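PDB 5U4Q: dTDP-glucose 4,6-dehydratase from Klebsiella pneumoniae, which probably catalyses the NAD-dependent dehydration of dTDP-glucose to dTDP-4-dehydro-6-deoxyglucose and binds NAD in a Rossmann-type domain. Local coordinates for residues A[82-87]-A[107-112]; A[160-165]-A[178-183]. All blocks are in the same frame, centred on the assembly; numbering follows the deposited sequence. Where two conformers were deposited one is given.

Contact 1 (A[82-87]-A[107-112]). With NAD (nicotinamide-adenine-dinucleotide), chain C.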
ATOM      1  N   VAL A  82     -16.025  13.909   1.508  1.00 13.82           N
ATOM      2  CA  VAL A  82     -15.938  12.821   0.558  1.00 13.54           C
ATOM      3  C   VAL A  82     -16.066  11.518   1.308  1.00 13.51           C
ATOM      4  O   VAL A  82     -15.449  11.354   2.351  1.00 12.73           O
ATOM      5  CB  VAL A  82     -14.580  12.839  -0.170  1.00 13.54           C
ATOM      6  CG1 VAL A  82     -14.392  11.610  -1.049  1.00 13.68           C
ATOM      7  CG2 VAL A  82     -14.417  14.124  -0.980  1.00 14.99           C
ATOM      8  N   ILE A  83     -16.906  10.617   0.779  1.00 13.50           N
ATOM      9  CA  ILE A  83     -17.016   9.228   1.273  1.00 14.36           C
ATOM     10  C   ILE A  83     -16.571   8.353   0.110  1.00 13.28           C
ATOM     11  O   ILE A  83     -17.240   8.261  -0.939  1.00 13.63           O
ATOM     12  CB  ILE A  83     -18.403   8.860   1.850  1.00 16.97           C
ATOM     13  CG1 ILE A  83     -18.462   7.378   2.236  1.00 18.53           C
ATOM     14  CG2 ILE A  83     -19.524   9.165   0.898  1.00 20.36           C
ATOM     15  CD1 ILE A  83     -17.505   6.929   3.312  1.00 23.01           C
ATOM     16  N   HIS A  84     -15.380   7.769   0.245  1.00 12.63           N
ATOM     17  CA  HIS A  84     -14.773   6.994  -0.815  1.00 13.43           C
ATOM     18  C   HIS A  84     -14.984   5.513  -0.582  1.00 14.61           C
ATOM     19  O   HIS A  84     -14.418   4.918   0.345  1.00 14.75           O
ATOM     20  CB  HIS A  84     -13.285   7.351  -0.920  1.00 13.64           C
ATOM     21  CG  HIS A  84     -12.549   6.529  -1.913  1.00 13.13           C
ATOM     22  ND1 HIS A  84     -12.955   6.412  -3.225  1.00 14.91           N
ATOM     23  CD2 HIS A  84     -11.437   5.771  -1.790  1.00 14.49           C
ATOM     24  CE1 HIS A  84     -12.131   5.608  -3.861  1.00 16.08           C
ATOM     25  NE2 HIS A  84     -11.203   5.201  -3.014  1.00 15.15           N
ATOM     26  N   LEU A  85     -15.778   4.931  -1.473  1.00 14.54           N
ATOM     27  CA  LEU A  85     -16.142   3.511  -1.405  1.00 16.00           C
ATOM     28  C   LEU A  85     -15.745   2.731  -2.661  1.00 16.04           C
ATOM     29  O   LEU A  85     -15.622   1.514  -2.622  1.00 18.38           O
ATOM     30  CB  LEU A  85     -17.634   3.374  -1.136  1.00 16.42           C
ATOM     31  CG  LEU A  85     -18.103   4.005   0.174  1.00 17.42           C
ATOM     32  CD1 LEU A  85     -19.615   4.207   0.193  1.00 19.44           C
ATOM     33  CD2 LEU A  85     -17.641   3.222   1.390  1.00 19.13           C
ATOM     34  N   ALA A  86     -15.512   3.410  -3.778  1.00 15.22           N
ATOM     35  CA  ALA A  86     -15.147   2.743  -5.020  1.00 15.17           C
ATOM     36  C   ALA A  86     -13.810   2.021  -4.879  1.00 16.69           C
ATOM     37  O   ALA A  86     -12.826   2.608  -4.415  1.00 17.06           O
ATOM     38  CB  ALA A  86     -15.077   3.734  -6.168  1.00 15.15           C
ATOM     39  N   ALA A  87     -13.803   0.760  -5.291  1.00 17.47           N
ATOM     40  CA  ALA A  87     -12.619  -0.089  -5.245  1.00 18.14           C
ATOM     41  C   ALA A  87     -12.921  -1.414  -5.902  1.00 19.37           C
ATOM     42  O   ALA A  87     -14.085  -1.789  -6.083  1.00 19.07           O
ATOM     43  CB  ALA A  87     -12.160  -0.342  -3.811  1.00 18.66           C
HETATM   44  N   MSE A 107      -3.628   3.944  -7.504  1.00 15.93           N
HETATM   45  CA  MSE A 107      -3.664   5.218  -8.256  1.00 16.86           C
HETATM   46  C   MSE A 107      -4.952   5.952  -8.021  1.00 14.95           C
HETATM   47  O   MSE A 107      -4.968   7.184  -7.849  1.00 15.49           O
HETATM   48  CB  MSE A 107      -3.532   4.921  -9.740  1.00 20.20           C
HETATM   49  CG  MSE A 107      -3.586   6.146 -10.656  1.00 22.78           C
HETATM   50 SE   MSE A 107      -2.075   7.374 -10.376  1.00 30.93          SE
HETATM   51  CE  MSE A 107      -0.636   6.187 -11.018  1.00 30.14           C
ATOM     52  N   GLY A 108      -6.058   5.228  -8.033  1.00 14.10           N
ATOM     53  CA  GLY A 108      -7.334   5.856  -7.789  1.00 13.66           C
ATOM     54  C   GLY A 108      -7.411   6.549  -6.443  1.00 13.39           C
ATOM     55  O   GLY A 108      -7.970   7.649  -6.306  1.00 14.66           O
ATOM     56  N   TYR A 109      -6.810   5.923  -5.433  1.00 13.34           N
ATOM     57  CA  TYR A 109      -6.827   6.488  -4.085  1.00 13.27           C
ATOM     58  C   TYR A 109      -5.985   7.767  -4.070  1.00 14.46           C
ATOM     59  O   TYR A 109      -6.350   8.742  -3.419  1.00 13.46           O
ATOM     60  CB  TYR A 109      -6.359   5.464  -3.036  1.00 13.21           C
ATOM     61  CG  TYR A 109      -6.646   5.939  -1.617  1.00 13.44           C
ATOM     62  CD1 TYR A 109      -7.924   5.923  -1.118  1.00 15.10           C
ATOM     63  CD2 TYR A 109      -5.647   6.435  -0.805  1.00 12.64           C
ATOM     64  CE1 TYR A 109      -8.207   6.405   0.166  1.00 15.70           C
ATOM     65  CE2 TYR A 109      -5.905   6.912   0.454  1.00 13.17           C
ATOM     66  CZ  TYR A 109      -7.185   6.877   0.954  1.00 13.51           C
ATOM     67  OH  TYR A 109      -7.450   7.361   2.215  1.00 14.26           O
ATOM     68  N   LEU A 110      -4.860   7.774  -4.782  1.00 13.35           N
ATOM     69  CA  LEU A 110      -4.053   8.989  -4.861  1.00 14.25           C
ATOM     70  C   LEU A 110      -4.847  10.119  -5.510  1.00 15.00           C
ATOM     71  O   LEU A 110      -4.766  11.243  -5.034  1.00 14.52           O
ATOM     72  CB  LEU A 110      -2.752   8.764  -5.620  1.00 15.52           C
ATOM     73  CG  LEU A 110      -1.826   9.994  -5.692  1.00 16.68           C
ATOM     74  CD1 LEU A 110      -1.459  10.565  -4.331  1.00 17.97           C
ATOM     75  CD2 LEU A 110      -0.578   9.670  -6.506  1.00 19.83           C
ATOM     76  N   ASN A 111      -5.613   9.824  -6.571  1.00 13.86           N
ATOM     77  CA  ASN A 111      -6.439  10.881  -7.209  1.00 14.74           C
ATOM     78  C   ASN A 111      -7.424  11.464  -6.205  1.00 15.03           C
ATOM     79  O   ASN A 111      -7.653  12.672  -6.183  1.00 16.13           O
ATOM     80  CB  ASN A 111      -7.125  10.367  -8.480  1.00 15.47           C
ATOM     81  CG  ASN A 111      -6.126  10.058  -9.573  1.00 17.46           C
ATOM     82  OD1 ASN A 111      -5.014  10.595  -9.552  1.00 22.56           O
ATOM     83  ND2 ASN A 111      -6.482   9.176 -10.506  1.00 17.69           N
ATOM     84  N   ILE A 112      -8.028  10.614  -5.380  1.00 14.27           N
ATOM     85  CA  ILE A 112      -8.911  11.088  -4.325  1.00 14.43           C
ATOM     86  C   ILE A 112      -8.137  12.016  -3.358  1.00 14.46           C
ATOM     87  O   ILE A 112      -8.635  13.105  -3.011  1.00 14.09           O
ATOM     88  CB  ILE A 112      -9.526   9.898  -3.522  1.00 14.64           C
ATOM     89  CG1 ILE A 112     -10.521   9.108  -4.368  1.00 16.22           C
ATOM     90  CG2 ILE A 112     -10.179  10.340  -2.210  1.00 16.15           C
ATOM     91  CD1 ILE A 112     -11.853   9.769  -4.572  1.00 16.10           C
TER
HETATM   92  PA  NAD C 401     -19.522  -2.843  -4.887  1.00 17.91           P
HETATM   93  O1A NAD C 401     -20.974  -3.131  -4.874  1.00 16.08           O
HETATM   94  O2A NAD C 401     -18.597  -3.568  -5.843  1.00 17.99           O
HETATM   95  O5B NAD C 401     -19.352  -1.245  -5.065  1.00 17.16           O
HETATM   96  C5B NAD C 401     -18.147  -0.601  -5.460  1.00 16.57           C
HETATM   97  C4B NAD C 401     -18.452   0.260  -6.674  1.00 16.61           C
HETATM   98  O4B NAD C 401     -17.182   0.827  -7.049  1.00 16.29           O
HETATM   99  C3B NAD C 401     -18.988  -0.525  -7.863  1.00 16.36           C
HETATM  100  O3B NAD C 401     -20.300  -0.131  -8.292  1.00 17.59           O
HETATM  101  C2B NAD C 401     -17.909  -0.309  -8.925  1.00 16.36           C
HETATM  102  O2B NAD C 401     -18.442  -0.171 -10.257  1.00 17.62           O
HETATM  103  C1B NAD C 401     -17.143   0.924  -8.450  1.00 16.37           C
HETATM  104  N9A NAD C 401     -15.748   0.967  -8.920  1.00 16.30           N
HETATM  105  C8A NAD C 401     -14.825  -0.017  -8.825  1.00 16.67           C
HETATM  106  N7A NAD C 401     -13.675   0.369  -9.383  1.00 18.80           N
HETATM  107  C5A NAD C 401     -13.849   1.624  -9.827  1.00 15.92           C
HETATM  108  C6A NAD C 401     -13.018   2.601 -10.560  1.00 16.15           C
HETATM  109  N6A NAD C 401     -11.764   2.340 -10.902  1.00 19.08           N
HETATM  110  N1A NAD C 401     -13.592   3.770 -10.845  1.00 16.71           N
HETATM  111  C2A NAD C 401     -14.859   4.074 -10.528  1.00 16.58           C
HETATM  112  N3A NAD C 401     -15.684   3.223  -9.886  1.00 16.60           N
HETATM  113  C4A NAD C 401     -15.209   2.000  -9.528  1.00 16.64           C
HETATM  114  O3  NAD C 401     -18.853  -3.106  -3.443  1.00 17.61           O
HETATM  115  PN  NAD C 401     -19.312  -2.573  -1.995  1.00 17.13           P
HETATM  116  O1N NAD C 401     -20.369  -1.551  -2.065  1.00 16.23           O
HETATM  117  O2N NAD C 401     -19.453  -3.848  -1.165  1.00 20.10           O
HETATM  118  O5D NAD C 401     -17.934  -1.905  -1.549  1.00 21.16           O
HETATM  119  C5D NAD C 401     -17.767  -0.548  -1.148  1.00 18.28           C
HETATM  120  C4D NAD C 401     -16.414  -0.467  -0.462  1.00 17.32           C
HETATM  121  O4D NAD C 401     -16.470  -1.155   0.808  1.00 18.57           O
HETATM  122  C3D NAD C 401     -15.209  -1.053  -1.189  1.00 17.87           C
HETATM  123  O3D NAD C 401     -14.101  -0.176  -0.978  1.00 18.04           O
HETATM  124  C2D NAD C 401     -14.923  -2.355  -0.479  1.00 18.27           C
HETATM  125  O2D NAD C 401     -13.530  -2.730  -0.507  1.00 22.06           O
HETATM  126  C1D NAD C 401     -15.384  -2.064   0.935  1.00 18.44           C
HETATM  127  N1N NAD C 401     -15.841  -3.276   1.643  1.00 19.57           N
HETATM  128  C2N NAD C 401     -17.070  -3.813   1.465  1.00 19.57           C
HETATM  129  C3N NAD C 401     -17.474  -4.967   2.158  1.00 20.79           C
HETATM  130  C7N NAD C 401     -18.847  -5.636   2.009  1.00 23.23           C
HETATM  131  O7N NAD C 401     -19.168  -6.548   2.785  1.00 24.20           O
HETATM  132  N7N NAD C 401     -19.721  -5.312   1.041  1.00 22.97           N
HETATM  133  C4N NAD C 401     -16.578  -5.576   3.009  1.00 19.67           C
HETATM  134  C5N NAD C 401     -15.316  -5.023   3.173  1.00 20.64           C
HETATM  135  C6N NAD C 401     -14.950  -3.882   2.465  1.00 19.86           C

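Contact 2 (A[160-165]-A[178-183]). With NAD (nicotinamide-adenine-dinucleotide), chain C.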
ATOM      1  N   ALA A 160      -2.217   0.115   2.286  1.00 13.73           N
ATOM      2  CA  ALA A 160      -1.561   1.213   1.596  1.00 13.44           C
ATOM      3  C   ALA A 160      -2.423   2.471   1.626  1.00 12.79           C
ATOM      4  O   ALA A 160      -1.882   3.577   1.747  1.00 14.41           O
ATOM      5  CB  ALA A 160      -1.192   0.853   0.160  1.00 12.94           C
ATOM      6  N   ASN A 161      -3.738   2.326   1.472  1.00 13.03           N
ATOM      7  CA  ASN A 161      -4.652   3.505   1.536  1.00 12.56           C
ATOM      8  C   ASN A 161      -4.521   4.164   2.910  1.00 13.55           C
ATOM      9  O   ASN A 161      -4.435   5.398   3.000  1.00 12.94           O
ATOM     10  CB  ASN A 161      -6.105   3.101   1.337  1.00 13.26           C
ATOM     11  CG  ASN A 161      -6.466   2.677  -0.103  1.00 14.79           C
ATOM     12  OD1 ASN A 161      -7.638   2.389  -0.344  1.00 16.49           O
ATOM     13  ND2 ASN A 161      -5.546   2.758  -1.041  1.00 14.66           N
ATOM     14  N   GLU A 162      -4.488   3.364   3.974  1.00 12.74           N
ATOM     15  CA  GLU A 162      -4.348   3.934   5.331  1.00 12.28           C
ATOM     16  C   GLU A 162      -3.025   4.704   5.452  1.00 12.77           C
ATOM     17  O   GLU A 162      -2.988   5.787   6.046  1.00 12.45           O
ATOM     18  CB  GLU A 162      -4.470   2.849   6.403  1.00 12.13           C
ATOM     19  CG  GLU A 162      -5.820   2.130   6.435  1.00 13.00           C
ATOM     20  CD  GLU A 162      -5.930   1.093   7.527  1.00 13.85           C
ATOM     21  OE1 GLU A 162      -5.039   1.034   8.421  1.00 15.09           O
ATOM     22  OE2 GLU A 162      -6.929   0.322   7.532  1.00 14.55           O
ATOM     23  N   LEU A 163      -1.954   4.142   4.874  1.00 13.24           N
ATOM     24  CA  LEU A 163      -0.634   4.791   4.940  1.00 12.99           C
ATOM     25  C   LEU A 163      -0.630   6.103   4.196  1.00 13.81           C
ATOM     26  O   LEU A 163      -0.084   7.104   4.673  1.00 14.13           O
ATOM     27  CB  LEU A 163       0.454   3.878   4.391  1.00 14.19           C
ATOM     28  CG  LEU A 163       0.790   2.640   5.229  1.00 14.63           C
ATOM     29  CD1 LEU A 163       1.464   1.618   4.341  1.00 17.54           C
ATOM     30  CD2 LEU A 163       1.639   3.002   6.444  1.00 15.88           C
HETATM   31  N   MSE A 164      -1.251   6.099   3.016  0.65 12.56           N
HETATM   32  CA  MSE A 164      -1.338   7.294   2.190  0.65 12.96           C
HETATM   33  C   MSE A 164      -2.191   8.344   2.881  0.65 12.89           C
HETATM   34  O   MSE A 164      -1.847   9.526   2.886  0.65 13.34           O
HETATM   35  CB  MSE A 164      -1.850   6.911   0.791  0.65 12.87           C
HETATM   36  CG  MSE A 164      -0.859   5.975   0.084  0.65 12.97           C
HETATM   37 SE   MSE A 164      -1.689   4.951  -1.392  0.65 13.64          SE
HETATM   38  CE  MSE A 164      -2.023   6.411  -2.652  0.65 14.26           C
ATOM     39  N   ALA A 165      -3.309   7.926   3.482  1.00 13.43           N
ATOM     40  CA  ALA A 165      -4.169   8.841   4.238  1.00 12.64           C
ATOM     41  C   ALA A 165      -3.360   9.495   5.373  1.00 13.62           C
ATOM     42  O   ALA A 165      -3.435  10.723   5.571  1.00 13.20           O
ATOM     43  CB  ALA A 165      -5.394   8.127   4.809  1.00 12.32           C
ATOM     44  N   GLY A 178     -10.534   6.175   8.146  1.00 13.00           N
ATOM     45  CA  GLY A 178     -10.667   4.909   7.456  1.00 12.99           C
ATOM     46  C   GLY A 178     -11.547   3.952   8.243  1.00 13.42           C
ATOM     47  O   GLY A 178     -11.512   3.916   9.470  1.00 14.57           O
ATOM     48  N   LEU A 179     -12.340   3.175   7.532  1.00 11.97           N
ATOM     49  CA  LEU A 179     -13.273   2.228   8.163  1.00 13.07           C
ATOM     50  C   LEU A 179     -12.978   0.817   7.684  1.00 12.72           C
ATOM     51  O   LEU A 179     -13.097   0.530   6.494  1.00 13.56           O
ATOM     52  CB  LEU A 179     -14.700   2.604   7.813  1.00 14.32           C
ATOM     53  CG  LEU A 179     -15.170   3.965   8.297  1.00 14.36           C
ATOM     54  CD1 LEU A 179     -16.554   4.275   7.756  1.00 15.88           C
ATOM     55  CD2 LEU A 179     -15.165   4.064   9.810  1.00 15.46           C
ATOM     56  N   ARG A 180     -12.536  -0.052   8.589  1.00 12.36           N
ATOM     57  CA  ARG A 180     -12.222  -1.436   8.298  1.00 13.70           C
ATOM     58  C   ARG A 180     -13.501  -2.245   8.348  1.00 14.03           C
ATOM     59  O   ARG A 180     -13.968  -2.636   9.419  1.00 14.50           O
ATOM     60  CB  ARG A 180     -11.165  -2.013   9.260  1.00 13.70           C
ATOM     61  CG  ARG A 180      -9.797  -1.397   9.066  1.00 13.52           C
ATOM     62  CD  ARG A 180      -8.799  -1.879  10.114  1.00 14.08           C
ATOM     63  NE  ARG A 180      -7.509  -1.206   9.945  1.00 15.30           N
ATOM     64  CZ  ARG A 180      -6.504  -1.312  10.810  1.00 15.92           C
ATOM     65  NH1 ARG A 180      -6.647  -2.042  11.895  1.00 16.98           N
ATOM     66  NH2 ARG A 180      -5.368  -0.670  10.599  1.00 15.94           N
ATOM     67  N   PHE A 181     -14.080  -2.446   7.160  1.00 15.80           N
ATOM     68  CA  PHE A 181     -15.313  -3.209   7.003  1.00 15.09           C
ATOM     69  C   PHE A 181     -15.032  -4.711   7.085  1.00 15.16           C
ATOM     70  O   PHE A 181     -13.976  -5.196   6.685  1.00 16.22           O
ATOM     71  CB  PHE A 181     -15.937  -2.916   5.642  1.00 16.32           C
ATOM     72  CG  PHE A 181     -16.567  -1.542   5.526  1.00 16.95           C
ATOM     73  CD1 PHE A 181     -17.844  -1.293   6.016  1.00 19.24           C
ATOM     74  CD2 PHE A 181     -15.891  -0.500   4.921  1.00 17.34           C
ATOM     75  CE1 PHE A 181     -18.422  -0.032   5.896  1.00 19.56           C
ATOM     76  CE2 PHE A 181     -16.466   0.748   4.784  1.00 17.36           C
ATOM     77  CZ  PHE A 181     -17.731   0.998   5.283  1.00 16.92           C
ATOM     78  N   PHE A 182     -16.007  -5.442   7.614  1.00 15.70           N
ATOM     79  CA  PHE A 182     -15.967  -6.898   7.706  1.00 16.63           C
ATOM     80  C   PHE A 182     -16.888  -7.427   6.584  1.00 17.69           C
ATOM     81  O   PHE A 182     -16.485  -7.393   5.423  1.00 20.98           O
ATOM     82  CB  PHE A 182     -16.299  -7.309   9.154  1.00 16.69           C
ATOM     83  CG  PHE A 182     -15.135  -7.080  10.086  1.00 17.31           C
ATOM     84  CD1 PHE A 182     -14.724  -5.794  10.414  1.00 17.45           C
ATOM     85  CD2 PHE A 182     -14.394  -8.169  10.562  1.00 17.84           C
ATOM     86  CE1 PHE A 182     -13.618  -5.591  11.221  1.00 18.44           C
ATOM     87  CE2 PHE A 182     -13.293  -7.981  11.374  1.00 18.99           C
ATOM     88  CZ  PHE A 182     -12.892  -6.687  11.694  1.00 18.86           C
ATOM     89  N   THR A 183     -18.085  -7.898   6.889  1.00 15.62           N
ATOM     90  CA  THR A 183     -19.041  -8.253   5.841  1.00 16.20           C
ATOM     91  C   THR A 183     -20.344  -7.483   6.078  1.00 14.36           C
ATOM     92  O   THR A 183     -20.851  -7.412   7.192  1.00 14.76           O
ATOM     93  CB  THR A 183     -19.281  -9.759   5.853  1.00 18.11           C
ATOM     94  OG1 THR A 183     -18.033 -10.414   5.577  1.00 22.31           O
ATOM     95  CG2 THR A 183     -20.319 -10.177   4.809  1.00 18.71           C
TER
HETATM   96  PA  NAD C 401     -19.522  -2.843  -4.887  1.00 17.91           P
HETATM   97  O1A NAD C 401     -20.974  -3.131  -4.874  1.00 16.08           O
HETATM   98  O2A NAD C 401     -18.597  -3.568  -5.843  1.00 17.99           O
HETATM   99  O5B NAD C 401     -19.352  -1.245  -5.065  1.00 17.16           O
HETATM  100  C5B NAD C 401     -18.147  -0.601  -5.460  1.00 16.57           C
HETATM  101  C4B NAD C 401     -18.452   0.260  -6.674  1.00 16.61           C
HETATM  102  O4B NAD C 401     -17.182   0.827  -7.049  1.00 16.29           O
HETATM  103  C3B NAD C 401     -18.988  -0.525  -7.863  1.00 16.36           C
HETATM  104  O3B NAD C 401     -20.300  -0.131  -8.292  1.00 17.59           O
HETATM  105  C2B NAD C 401     -17.909  -0.309  -8.925  1.00 16.36           C
HETATM  106  O2B NAD C 401     -18.442  -0.171 -10.257  1.00 17.62           O
HETATM  107  C1B NAD C 401     -17.143   0.924  -8.450  1.00 16.37           C
HETATM  108  N9A NAD C 401     -15.748   0.967  -8.920  1.00 16.30           N
HETATM  109  C8A NAD C 401     -14.825  -0.017  -8.825  1.00 16.67           C
HETATM  110  N7A NAD C 401     -13.675   0.369  -9.383  1.00 18.80           N
HETATM  111  C5A NAD C 401     -13.849   1.624  -9.827  1.00 15.92           C
HETATM  112  C6A NAD C 401     -13.018   2.601 -10.560  1.00 16.15           C
HETATM  113  N6A NAD C 401     -11.764   2.340 -10.902  1.00 19.08           N
HETATM  114  N1A NAD C 401     -13.592   3.770 -10.845  1.00 16.71           N
HETATM  115  C2A NAD C 401     -14.859   4.074 -10.528  1.00 16.58           C
HETATM  116  N3A NAD C 401     -15.684   3.223  -9.886  1.00 16.60           N
HETATM  117  C4A NAD C 401     -15.209   2.000  -9.528  1.00 16.64           C
HETATM  118  O3  NAD C 401     -18.853  -3.106  -3.443  1.00 17.61           O
HETATM  119  PN  NAD C 401     -19.312  -2.573  -1.995  1.00 17.13           P
HETATM  120  O1N NAD C 401     -20.369  -1.551  -2.065  1.00 16.23           O
HETATM  121  O2N NAD C 401     -19.453  -3.848  -1.165  1.00 20.10           O
HETATM  122  O5D NAD C 401     -17.934  -1.905  -1.549  1.00 21.16           O
HETATM  123  C5D NAD C 401     -17.767  -0.548  -1.148  1.00 18.28           C
HETATM  124  C4D NAD C 401     -16.414  -0.467  -0.462  1.00 17.32           C
HETATM  125  O4D NAD C 401     -16.470  -1.155   0.808  1.00 18.57           O
HETATM  126  C3D NAD C 401     -15.209  -1.053  -1.189  1.00 17.87           C
HETATM  127  O3D NAD C 401     -14.101  -0.176  -0.978  1.00 18.04           O
HETATM  128  C2D NAD C 401     -14.923  -2.355  -0.479  1.00 18.27           C
HETATM  129  O2D NAD C 401     -13.530  -2.730  -0.507  1.00 22.06           O
HETATM  130  C1D NAD C 401     -15.384  -2.064   0.935  1.00 18.44           C
HETATM  131  N1N NAD C 401     -15.841  -3.276   1.643  1.00 19.57           N
HETATM  132  C2N NAD C 401     -17.070  -3.813   1.465  1.00 19.57           C
HETATM  133  C3N NAD C 401     -17.474  -4.967   2.158  1.00 20.79           C
HETATM  134  C7N NAD C 401     -18.847  -5.636   2.009  1.00 23.23           C
HETATM  135  O7N NAD C 401     -19.168  -6.548   2.785  1.00 24.20           O
HETATM  136  N7N NAD C 401     -19.721  -5.312   1.041  1.00 22.97           N
HETATM  137  C4N NAD C 401     -16.578  -5.576   3.009  1.00 19.67           C
HETATM  138  C5N NAD C 401     -15.316  -5.023   3.173  1.00 20.64           C
HETATM  139  C6N NAD C 401     -14.950  -3.882   2.465  1.00 19.86           C

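Contact 1 (A[82-87]-A[107-112])
His84, the last residue of strand 81-84, meets Tyr109 and Ile112 of helix 98-118. The contact is buried and rests on these three side chains. The first interaction is a CH-pi contact. Ile112 CG1 lies over one face of the His84 imidazole, 3.9 Å from the ring centroid and 14° off the ring normal. Its terminal CD1 comes within 3.8 Å of His84 ND1. The His84 side chain leaves the strand with CG anti to the backbone N (chi1 176°), which carries the ring across to the helix.

The second interaction is aromatic. The His84 and Tyr109 rings meet at their rims without stacking, their planes 44° apart. His84 CD2 approaches the edge of the tyrosine ring near its plane, 3.6 Å from Tyr109 CD1. Tyr109 also makes an edge-to-face pair with Tyr126 of strand 123-129.

The polar side of the imidazole is tied down elsewhere. His84 ND1 is hydrogen-bonded to Thr9 OG1, which also bonds Leu85 N and Ala86 N. Thr9 thus links the histidine to the turn after the strand.

That turn carries the cofactor contacts. The nicotinamide-ribose hydroxyl O3D of NAD donates a 2.8 Å hydrogen bond to Leu85 O. Ala86 CA lies 3.5 Å from NAD O4B of the adenosine ribose, and Ala87 O is 3.3 Å from NAD C8A of the adenine. A parallel strand packed on a helix, with NAD bound where the strand ends, is characteristic of the Rossmann fold of this epimerase/dehydratase family.

Contact 2 (A[160-165]-A[178-183])
This is a buried salt bridge between a helix and a strand of the Rossmann-type domain. Glu162 of helix 153-172 pairs with Arg180 of strand 176-185. The arginine grips the carboxylate side-on, with one nitrogen for each oxygen. Arg180 NH2 donates to Glu162 OE1 at 2.8 Å, and Arg180 NE donates to Glu162 OE2 at 2.9 Å. Both bonds are nearly straight, at 175° and 173°. Each oxygen uses its syn lone pair, and the two flat groups are close to coplanar, 13° apart. Two parallel bonds of this kind fix the rotation of both groups.

The side chains cross at about a right angle. Arg180 runs extended from CG to NE toward the helix, while Glu162 reaches from the helix toward the strand with CD anti to CA. Outer partners complete the pair: Ser128 OG bonds Glu162 OE2, and Tyr133 OH bonds Arg180 NH1. The buried charges probably offset each other.

Just beyond Arg180 the chain meets the nicotinamide of NAD. Phe181 CB lies 3.3 Å from NAD C5N, and Phe182 O lies 3.0 Å from NAD C4N. Strand 176-185 runs between strands 123-129 and 258-263, and both side chains of the ion pair touch Val260 of the latter. Helix 98-118 flanks helix 153-172, with Ala160 packed on Leu106.

Along the chain contact 1 is complete before contact 2 begins, and their centres are about 11 Å apart. Each joins a helix to a strand of the same parallel sheet. Strands 81-84 and 176-185 both pair with strand 123-129, which lies between them. The helices 98-118 and 153-172 meet directly: Tyr109 CE2 is 3.3 Å from Asn161 O, and Tyr109 OH is 3.4 Å from Ala165 CB. Both contacts also touch the second subunit through their helices. Residues 85-87, at the end of one strand, and residues 181-183, in the later part of the other, each supply three residues of the NAD pocket. The first set reaches the adenosine half and nicotinamide ribose, the second the nicotinamide.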